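Sucrose 6(F)-phosphate phosphorylase (PDB 6S9V) is a bacterial phosphorylase of the alpha-amylase family, whose catalytic domain is built as a TIM barrel. Local coordinates at residues 270-275 against 296-301. Numbering follows the deposited sequence.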
# COMPACT_ATOMS: atom_id res chain seq x y z
N ILE A 270 9.28 -3.29 -3.38
CA ILE A 270 7.90 -3.65 -3.68
C ILE A 270 7.15 -3.94 -2.38
O ILE A 270 7.73 -4.12 -1.31
CB ILE A 270 7.79 -4.87 -4.62
CG1 ILE A 270 8.41 -6.10 -3.96
CG2 ILE A 270 8.45 -4.56 -5.96
CD1 ILE A 270 8.11 -7.40 -4.69
N TYR A 271 5.82 -4.02 -2.52
CA TYR A 271 4.96 -4.48 -1.45
C TYR A 271 4.76 -5.99 -1.55
O TYR A 271 4.61 -6.53 -2.65
CB TYR A 271 3.59 -3.82 -1.51
CG TYR A 271 3.55 -2.40 -1.01
CD1 TYR A 271 3.57 -2.13 0.35
CD2 TYR A 271 3.45 -1.34 -1.90
CE1 TYR A 271 3.51 -0.83 0.82
CE2 TYR A 271 3.39 -0.04 -1.44
CZ TYR A 271 3.41 0.21 -0.08
OH TYR A 271 3.36 1.50 0.38
N ASP A 272 4.70 -6.65 -0.41
CA ASP A 272 4.38 -8.07 -0.38
C ASP A 272 2.86 -8.20 -0.43
O ASP A 272 2.18 -8.16 0.59
CB ASP A 272 4.96 -8.73 0.86
CG ASP A 272 4.88 -10.25 0.80
OD1 ASP A 272 3.98 -10.76 0.10
OD2 ASP A 272 5.71 -10.93 1.43
N PHE A 273 2.32 -8.34 -1.64
CA PHE A 273 0.87 -8.47 -1.82
C PHE A 273 0.40 -9.92 -1.84
O PHE A 273 -0.79 -10.17 -2.06
CB PHE A 273 0.44 -7.76 -3.11
CG PHE A 273 0.42 -6.24 -3.00
CD1 PHE A 273 -0.10 -5.60 -1.87
CD2 PHE A 273 0.92 -5.46 -4.02
CE1 PHE A 273 -0.13 -4.22 -1.78
CE2 PHE A 273 0.90 -4.07 -3.94
CZ PHE A 273 0.38 -3.45 -2.82
N ILE A 274 1.30 -10.87 -1.61
CA ILE A 274 0.95 -12.29 -1.56
C ILE A 274 0.75 -12.74 -0.11
O ILE A 274 -0.11 -13.59 0.17
CB ILE A 274 2.03 -13.13 -2.26
CG1 ILE A 274 2.01 -12.87 -3.76
CG2 ILE A 274 1.83 -14.62 -1.99
CD1 ILE A 274 3.27 -13.30 -4.48
N LEU A 275 1.53 -12.18 0.81
CA LEU A 275 1.44 -12.59 2.21
C LEU A 275 0.07 -12.37 2.84
O LEU A 275 -0.34 -13.21 3.66
CB LEU A 275 2.51 -11.86 3.03
CG LEU A 275 2.75 -12.36 4.45
CD1 LEU A 275 3.40 -13.73 4.47
CD2 LEU A 275 3.59 -11.35 5.22
N LYS A 296 10.09 -19.68 1.15
CA LYS A 296 11.27 -20.25 0.51
C LYS A 296 11.49 -19.72 -0.90
O LYS A 296 12.57 -19.95 -1.46
CB LYS A 296 11.14 -21.78 0.45
CG LYS A 296 11.13 -22.48 1.81
CD LYS A 296 10.88 -23.99 1.69
CE LYS A 296 10.84 -24.67 3.06
NZ LYS A 296 10.60 -26.14 2.97
N ASN A 297 10.52 -19.00 -1.47
CA ASN A 297 10.57 -18.59 -2.87
C ASN A 297 10.00 -17.18 -3.01
O ASN A 297 8.98 -16.95 -3.66
CB ASN A 297 9.79 -19.55 -3.76
CG ASN A 297 10.35 -20.96 -3.74
OD1 ASN A 297 11.30 -21.26 -4.45
ND2 ASN A 297 9.76 -21.82 -2.92
N ARG A 298 10.67 -16.21 -2.38
CA ARG A 298 10.21 -14.82 -2.45
C ARG A 298 11.40 -13.92 -2.22
O ARG A 298 12.32 -14.29 -1.48
CB ARG A 298 9.12 -14.54 -1.40
CG ARG A 298 9.62 -14.44 0.03
CD ARG A 298 8.48 -14.28 1.02
NE ARG A 298 8.11 -12.88 1.28
CZ ARG A 298 8.80 -12.05 2.06
NH1 ARG A 298 9.93 -12.47 2.63
NH2 ARG A 298 8.38 -10.81 2.25
N PRO A 299 11.43 -12.74 -2.83
CA PRO A 299 12.48 -11.77 -2.48
C PRO A 299 12.25 -11.25 -1.07
O PRO A 299 11.11 -11.18 -0.59
CB PRO A 299 12.32 -10.67 -3.53
CG PRO A 299 10.90 -10.79 -4.01
CD PRO A 299 10.52 -12.24 -3.87
N ILE A 300 13.33 -10.88 -0.40
CA ILE A 300 13.18 -10.43 0.98
C ILE A 300 13.03 -8.92 1.10
O ILE A 300 12.62 -8.43 2.16
CB ILE A 300 14.35 -10.89 1.87
CG1 ILE A 300 15.65 -10.20 1.48
CG2 ILE A 300 14.51 -12.41 1.78
CD1 ILE A 300 16.81 -10.56 2.40
N ASN A 301 13.37 -8.16 0.06
CA ASN A 301 13.32 -6.70 0.15
C ASN A 301 11.94 -6.20 -0.26
O ASN A 301 11.71 -5.59 -1.31
CB ASN A 301 14.46 -6.07 -0.64
CG ASN A 301 15.80 -6.20 0.10
OD1 ASN A 301 16.10 -5.43 1.02
ND2 ASN A 301 16.58 -7.21 -0.27
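Arg-298 forms a salt bridge with Asp-272 on the outer, helix-facing side of the TIM barrel of this alpha-amylase-type catalytic domain, tying the loop before strand 302-304 to the C-terminal end of the neighbouring parallel strand 269-271. A single carboxylate oxygen takes both N-H groups: Arg-298 NH2 approaches Asp-272 OD2 at 2.8 Å from its anti side, somewhat out of the carboxylate plane, and OD2 accepts a weak second bond from Arg-298 NE at 3.1 Å. The two side chains cross at about a right angle, yet the carboxylate and guanidinium planes are only 18° apart, so the groups meet edge to edge. A bend in the arginine chain at chi3 (-90°) turns the guanidinium so that its NE/NH2 edge faces the acid; NH1 bonds to the backbone O of Pro-386.

The other carboxylate oxygen belongs to the turn that opens helix 275-285. Asp-272 OD1 caps it, accepting from Leu-275 N at 2.9 Å and from Ile-274 N at 3.2 Å, and also bonds to the hydroxyl of Tyr-294 in helix 289-295. With both oxygens engaged, rotation of the carboxylate is restrained, and the positive charge beside this buried acid would probably stabilise its ionised form.

Beyond the polar pair the packing is light. Tyr-261 of helix 257-265 touches both Arg-298 and Pro-299, while Ile-270 CD1 meets the proline ring at CG, 4.4 Å away.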